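Local coordinates for hypothetical protein (Neisseria meningitidis Z2491, PDB 2F46) that is probably a phosphatase of the nonclassical, eukaryotic-like kind, with a fold related to that of the phosphatase clan, at residues 63-68 with 74-79; 132-137 with 143-148. All blocks are in the same frame, centred on the assembly; numbering follows the deposited sequence.

Interaction 1: 63-68 with 74-79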
loop_
_atom_site.group_PDB
_atom_site.type_symbol
_atom_site.label_atom_id
_atom_site.label_comp_id
_atom_site.label_asym_id
_atom_site.label_seq_id
_atom_site.Cartn_x
_atom_site.Cartn_y
_atom_site.Cartn_z
ATOM N N GLN A 63 -6.968 15.640 1.308
ATOM C CA GLN A 63 -6.368 16.360 2.411
ATOM C C GLN A 63 -4.990 15.773 2.777
ATOM O O GLN A 63 -4.063 16.490 3.130
ATOM C CB GLN A 63 -7.292 16.355 3.637
ATOM C CG GLN A 63 -6.755 17.143 4.860
ATOM C CD GLN A 63 -6.359 18.554 4.470
ATOM O OE1 GLN A 63 -7.078 19.221 3.730
ATOM N NE2 GLN A 63 -5.195 19.004 4.933
ATOM N N ILE A 64 -4.846 14.458 2.683
ATOM C CA ILE A 64 -3.543 13.825 2.820
ATOM C C ILE A 64 -2.605 14.380 1.757
ATOM O O ILE A 64 -1.444 14.713 2.075
ATOM C CB ILE A 64 -3.669 12.275 2.733
ATOM C CG1 ILE A 64 -4.408 11.708 3.950
ATOM C CG2 ILE A 64 -2.303 11.595 2.605
ATOM C CD1 ILE A 64 -3.743 11.963 5.278
ATOM N N LYS A 65 -3.064 14.472 0.514
ATOM C CA LYS A 65 -2.292 15.064 -0.550
ATOM C C LYS A 65 -1.856 16.488 -0.210
ATOM O O LYS A 65 -0.689 16.851 -0.379
ATOM C CB LYS A 65 -3.041 14.986 -1.895
ATOM C CG LYS A 65 -2.322 15.635 -3.071
ATOM C CD LYS A 65 -2.995 15.305 -4.369
ATOM C CE LYS A 65 -2.326 16.019 -5.530
ATOM N NZ LYS A 65 -2.983 15.595 -6.811
ATOM N N GLN A 66 -2.773 17.321 0.262
ATOM C CA GLN A 66 -2.409 18.701 0.664
ATOM C C GLN A 66 -1.317 18.746 1.703
ATOM O O GLN A 66 -0.386 19.566 1.602
ATOM C CB GLN A 66 -3.617 19.405 1.264
ATOM C CG GLN A 66 -4.542 20.018 0.288
ATOM C CD GLN A 66 -5.423 21.093 0.952
ATOM O OE1 GLN A 66 -6.476 20.790 1.525
ATOM N NE2 GLN A 66 -4.986 22.340 0.867
ATOM N N TRP A 67 -1.418 17.913 2.724
ATOM C CA TRP A 67 -0.444 17.912 3.816
ATOM C C TRP A 67 0.893 17.400 3.308
ATOM O O TRP A 67 1.948 17.975 3.614
ATOM C CB TRP A 67 -0.909 17.050 4.993
ATOM C CG TRP A 67 -2.032 17.605 5.805
ATOM C CD1 TRP A 67 -2.290 18.923 6.062
ATOM C CD2 TRP A 67 -3.011 16.856 6.545
ATOM N NE1 TRP A 67 -3.379 19.040 6.883
ATOM C CE2 TRP A 67 -3.829 17.791 7.219
ATOM C CE3 TRP A 67 -3.257 15.490 6.726
ATOM C CZ2 TRP A 67 -4.922 17.405 8.007
ATOM C CZ3 TRP A 67 -4.338 15.106 7.518
ATOM C CH2 TRP A 67 -5.162 16.066 8.143
ATOM N N LEU A 68 0.878 16.365 2.480
ATOM C CA LEU A 68 2.128 15.700 2.115
ATOM C C LEU A 68 2.874 16.283 0.904
ATOM O O LEU A 68 4.048 15.976 0.706
ATOM C CB LEU A 68 1.924 14.182 1.988
ATOM C CG LEU A 68 1.418 13.487 3.226
ATOM C CD1 LEU A 68 1.328 11.987 2.965
ATOM C CD2 LEU A 68 2.307 13.756 4.422
ATOM N N THR A 74 5.800 13.896 -4.691
ATOM C CA THR A 74 5.494 14.511 -5.987
ATOM C C THR A 74 4.417 13.788 -6.776
ATOM O O THR A 74 3.784 14.392 -7.635
ATOM C CB THR A 74 6.729 14.634 -6.886
ATOM O OG1 THR A 74 7.326 13.335 -7.118
ATOM C CG2 THR A 74 7.731 15.563 -6.257
ATOM N N GLY A 75 4.178 12.522 -6.488
ATOM C CA GLY A 75 3.143 11.767 -7.149
ATOM C C GLY A 75 2.147 11.253 -6.157
ATOM O O GLY A 75 2.511 10.787 -5.104
ATOM N N PHE A 76 0.867 11.307 -6.524
ATOM C CA PHE A 76 -0.243 10.896 -5.658
ATOM C C PHE A 76 -1.274 10.147 -6.469
ATOM O O PHE A 76 -1.724 10.643 -7.505
ATOM C CB PHE A 76 -0.922 12.120 -5.062
ATOM C CG PHE A 76 -0.059 12.894 -4.099
ATOM C CD1 PHE A 76 0.762 13.925 -4.552
ATOM C CD2 PHE A 76 -0.085 12.614 -2.758
ATOM C CE1 PHE A 76 1.576 14.629 -3.637
ATOM C CE2 PHE A 76 0.722 13.314 -1.874
ATOM C CZ PHE A 76 1.518 14.315 -2.335
ATOM N N HIS A 77 -1.676 8.983 -5.986
ATOM C CA HIS A 77 -2.660 8.168 -6.681
ATOM C C HIS A 77 -3.668 7.661 -5.690
ATOM O O HIS A 77 -3.309 7.012 -4.722
ATOM C CB HIS A 77 -2.002 6.981 -7.393
ATOM C CG HIS A 77 -0.939 7.380 -8.343
ATOM N ND1 HIS A 77 -1.202 8.000 -9.541
ATOM C CD2 HIS A 77 0.410 7.323 -8.242
ATOM C CE1 HIS A 77 -0.069 8.254 -10.163
ATOM N NE2 HIS A 77 0.932 7.864 -9.396
ATOM N N HIS A 78 -4.952 7.882 -5.957
ATOM C CA HIS A 78 -6.035 7.299 -5.195
ATOM C C HIS A 78 -6.605 6.077 -5.914
ATOM O O HIS A 78 -7.225 6.180 -6.994
ATOM C CB HIS A 78 -7.144 8.318 -4.943
ATOM C CG HIS A 78 -8.053 7.951 -3.824
ATOM N ND1 HIS A 78 -9.170 8.707 -3.491
ATOM C CD2 HIS A 78 -8.040 6.918 -2.961
ATOM C CE1 HIS A 78 -9.792 8.141 -2.478
ATOM N NE2 HIS A 78 -9.117 7.056 -2.128
ATOM N N GLN A 79 -6.298 4.898 -5.354
ATOM C CA GLN A 79 -6.648 3.637 -5.967
ATOM C C GLN A 79 -7.449 2.865 -4.937
ATOM O O GLN A 79 -7.011 1.847 -4.383
ATOM C CB GLN A 79 -5.404 2.870 -6.436
ATOM C CG GLN A 79 -5.822 1.584 -7.186
ATOM C CD GLN A 79 -4.848 0.426 -7.177
ATOM O OE1 GLN A 79 -3.727 0.506 -6.619
ATOM N NE2 GLN A 79 -5.280 -0.684 -7.782
HETATM O O HOH W 1 -3.363 12.902 -7.423
#
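Lys-65 lies over one face of the Phe-76 ring, and its aliphatic chain, not its charge, makes the contact. Lys-65 CG stands 3.7 Å from the ring centroid, only 10° off the ring normal, which meets the criterion for a CH-pi interaction. The first torsion accounts for this position: with CG opposite the backbone N (chi1 178°) and every later torsion extended, the chain runs obliquely across the aromatic face. CB lies toward the CD2 side, while CE ends nearest CD1, 3.9 Å from that atom of Phe-76. The ammonium group is thereby carried past the ring and back to the strand, where Lys-65 NZ donates to a water at 2.8 Å. The same water donates to Phe-76 O, also at 2.8 Å, so the residue covering the ring is tied indirectly to that ring's own backbone.

These elements belong to the beta-alpha-beta unit formed by strand 45-48, helix 61-68 and strand 75-78. Strand 75-78 lies at one edge of the sheet and runs parallel to its neighbour 45-48, and Phe-76 points from it toward the helix, where it also touches Ile-46 and Glu-69.

Leu-68 comes at the ring from another direction. Its backbone carbon C sits at the ring edge, near the plane, 4.0 Å from Phe-76 CZ, and Leu-68 CB lies 4.1 Å from Phe-76 CE2. This edge approach is looser than that over the face. The buried Leu-68 side chain also touches Ile-46 and, on helix 35-41, Ala-35 and Ile-38.

Interaction 2: 132-137 with 143-148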
loop_
_atom_site.group_PDB
_atom_site.type_symbol
_atom_site.label_atom_id
_atom_site.label_comp_id
_atom_site.label_asym_id
_atom_site.label_seq_id
_atom_site.Cartn_x
_atom_site.Cartn_y
_atom_site.Cartn_z
ATOM N N GLU A 132 6.108 -17.401 1.637
ATOM C CA GLU A 132 7.061 -16.294 1.491
ATOM C C GLU A 132 6.329 -14.961 1.362
ATOM O O GLU A 132 6.715 -14.000 1.990
ATOM C CB GLU A 132 8.008 -16.515 0.307
ATOM C CG GLU A 132 9.066 -15.431 0.119
ATOM C CD GLU A 132 10.147 -15.411 1.207
ATOM O OE1 GLU A 132 10.113 -16.238 2.168
ATOM O OE2 GLU A 132 11.053 -14.556 1.100
ATOM N N ILE A 133 5.262 -14.938 0.581
ATOM C CA ILE A 133 4.400 -13.714 0.488
ATOM C C ILE A 133 3.981 -13.294 1.906
ATOM O O ILE A 133 4.134 -12.143 2.347
ATOM C CB ILE A 133 3.183 -13.964 -0.406
ATOM C CG1 ILE A 133 3.632 -14.307 -1.823
ATOM C CG2 ILE A 133 2.263 -12.732 -0.435
ATOM C CD1 ILE A 133 2.542 -14.784 -2.732
ATOM N N ILE A 134 3.446 -14.264 2.641
ATOM C CA ILE A 134 2.970 -13.996 3.975
ATOM C C ILE A 134 4.093 -13.556 4.936
ATOM O O ILE A 134 3.942 -12.649 5.711
ATOM C CB ILE A 134 2.147 -15.216 4.500
ATOM C CG1 ILE A 134 0.880 -15.338 3.643
ATOM C CG2 ILE A 134 1.781 -15.074 5.988
ATOM C CD1 ILE A 134 0.049 -16.595 3.949
ATOM N N ARG A 135 5.241 -14.207 4.836
ATOM C CA ARG A 135 6.371 -13.842 5.670
ATOM C C ARG A 135 6.820 -12.410 5.364
ATOM O O ARG A 135 7.040 -11.639 6.249
ATOM C CB ARG A 135 7.528 -14.819 5.464
ATOM C CG ARG A 135 8.789 -14.421 6.236
ATOM C CD ARG A 135 10.045 -15.207 5.798
ATOM N NE ARG A 135 10.685 -14.661 4.580
ATOM C CZ ARG A 135 11.373 -13.514 4.516
ATOM N NH1 ARG A 135 11.540 -12.750 5.589
ATOM N NH2 ARG A 135 11.920 -13.133 3.365
ATOM N N ARG A 136 6.901 -12.067 4.083
ATOM C CA ARG A 136 7.340 -10.706 3.689
ATOM C C ARG A 136 6.357 -9.613 4.133
ATOM O O ARG A 136 6.752 -8.588 4.646
ATOM C CB ARG A 136 7.611 -10.652 2.196
ATOM C CG ARG A 136 8.963 -11.297 1.872
ATOM C CD ARG A 136 9.155 -11.269 0.457
ATOM N NE ARG A 136 10.468 -11.794 0.051
ATOM C CZ ARG A 136 11.567 -11.060 -0.096
ATOM N NH1 ARG A 136 11.578 -9.764 0.189
ATOM N NH2 ARG A 136 12.679 -11.672 -0.472
ATOM N N ALA A 137 5.050 -9.881 3.994
ATOM C CA ALA A 137 4.083 -8.889 4.453
ATOM C C ALA A 137 4.140 -8.727 5.958
ATOM O O ALA A 137 3.976 -7.671 6.519
ATOM C CB ALA A 137 2.664 -9.278 3.988
ATOM N N ASN A 143 -0.405 -8.978 8.756
ATOM C CA ASN A 143 -0.672 -10.396 8.743
ATOM C C ASN A 143 -1.684 -10.744 7.645
ATOM O O ASN A 143 -2.844 -10.313 7.695
ATOM C CB ASN A 143 -1.254 -10.806 10.110
ATOM C CG ASN A 143 -1.318 -12.298 10.289
ATOM O OD1 ASN A 143 -1.280 -13.062 9.333
ATOM N ND2 ASN A 143 -1.372 -12.736 11.543
ATOM N N LEU A 144 -1.242 -11.502 6.638
ATOM C CA LEU A 144 -2.121 -11.938 5.543
ATOM C C LEU A 144 -2.559 -13.402 5.665
ATOM O O LEU A 144 -3.063 -13.980 4.696
ATOM C CB LEU A 144 -1.420 -11.774 4.187
ATOM C CG LEU A 144 -1.113 -10.330 3.821
ATOM C CD1 LEU A 144 -0.395 -10.311 2.458
ATOM C CD2 LEU A 144 -2.388 -9.462 3.797
ATOM N N GLU A 145 -2.424 -13.994 6.852
ATOM C CA GLU A 145 -2.746 -15.417 7.029
ATOM C C GLU A 145 -4.204 -15.742 6.671
ATOM O O GLU A 145 -4.495 -16.815 6.130
ATOM C CB GLU A 145 -2.419 -15.866 8.457
ATOM C CG GLU A 145 -0.925 -16.189 8.691
ATOM C CD GLU A 145 -0.492 -17.538 8.110
ATOM O OE1 GLU A 145 -1.356 -18.331 7.679
ATOM O OE2 GLU A 145 0.720 -17.819 8.086
ATOM N N ASN A 146 -5.110 -14.806 6.930
ATOM C CA ASN A 146 -6.528 -15.008 6.596
ATOM C C ASN A 146 -6.826 -14.935 5.101
ATOM O O ASN A 146 -7.967 -15.142 4.717
ATOM C CB ASN A 146 -7.433 -14.033 7.345
ATOM C CG ASN A 146 -7.444 -14.266 8.839
ATOM O OD1 ASN A 146 -7.374 -15.390 9.282
ATOM N ND2 ASN A 146 -7.557 -13.200 9.600
ATOM N N PHE A 147 -5.813 -14.622 4.275
ATOM C CA PHE A 147 -5.952 -14.567 2.821
ATOM C C PHE A 147 -5.150 -15.639 2.123
ATOM O O PHE A 147 -5.013 -15.604 0.899
ATOM C CB PHE A 147 -5.521 -13.179 2.317
ATOM C CG PHE A 147 -6.327 -12.074 2.899
ATOM C CD1 PHE A 147 -7.566 -11.749 2.388
ATOM C CD2 PHE A 147 -5.874 -11.392 4.017
ATOM C CE1 PHE A 147 -8.321 -10.724 2.933
ATOM C CE2 PHE A 147 -6.623 -10.357 4.537
ATOM C CZ PHE A 147 -7.862 -10.067 4.032
ATOM N N ARG A 148 -4.663 -16.613 2.885
ATOM C CA ARG A 148 -3.820 -17.663 2.315
ATOM C C ARG A 148 -4.440 -18.347 1.087
ATOM O O ARG A 148 -3.765 -18.516 0.065
ATOM C CB ARG A 148 -3.498 -18.710 3.370
ATOM C CG ARG A 148 -2.710 -19.874 2.807
ATOM C CD ARG A 148 -2.424 -20.864 3.886
ATOM N NE ARG A 148 -1.485 -20.281 4.821
ATOM C CZ ARG A 148 -0.177 -20.177 4.587
ATOM N NH1 ARG A 148 0.346 -20.649 3.456
ATOM N NH2 ARG A 148 0.621 -19.616 5.490
HETATM O O HOH W 2 1.531 -11.659 6.369
#
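Two torsions set up the meeting of Ile-134 with Arg-148. In Ile-134, CG1 is opposite the carbonyl carbon (chi1 -66°) and the chain then runs extended, projecting CD1 toward 143-148. Arg-148 is extended as far as CD but bends at chi3 (-69°), folding its guanidinium back over that methyl. The two side chains cross at about a right angle: Ile-134 CD1 sits over one guanidinium face, offset toward the rim, with Arg-148 NH2 its nearest atom at 3.4 Å. The face takes the methyl while the edge serves polar partners. Arg-148 NH1 forms a salt bridge with Asp-131, and NH2 a second one with Glu-145 OE2 at 3.2 Å, reaching that oxygen on its syn side but 31° out of the carboxylate plane. Glu-145 is modelled in two conformers, so this second bridge may hold for only part of the molecules.

Segment 132-137 lies on helix 130-139, and 143-148 is the end of the loop leading into helix 148-153, with a short 3-10 segment at 145-146; Phe-147 occupies the N-cap position of the latter helix. An Asx turn shapes the approach to that helix: Asn-143 OD1 accepts from Glu-145 N at 2.9 Å.

Beside this polar cluster, helix and loop meet through apolar groups. Ala-137 CB packs against Leu-144 CD1 at 3.6 Å, and Ile-134 CG1 lies 4.3 Å from Leu-144 CB. One water joins the two backbones, donating to Ile-134 O at 2.7 Å and accepting from Leu-144 N at 2.8 Å. From the same helix Ile-133 reaches Ala-124, and from the loop Phe-147 reaches Leu-117, both on helix 113-125.

Interactions 1 and 2 lie on opposite sides of the chain's centre, with their own centres 27 Å apart and their nearest atoms about 14 Å apart, so neither touches the other. They are also in series along the sequence: 63-68 with 74-79 closes before 132-137 with 143-148 opens. Interaction 1 packs helix 61-68 against the edge strand 75-78, whereas interaction 2 joins helix 130-139 to the loop that leads into helix 148-153. Between them in the sequence come strand 105-108 and helix 113-125; in cysteine-dependent phosphatases the phosphate-binding loop joins such a strand and helix, which probably applies here. Interaction 2 borders this helix through Ile-133 and Phe-147.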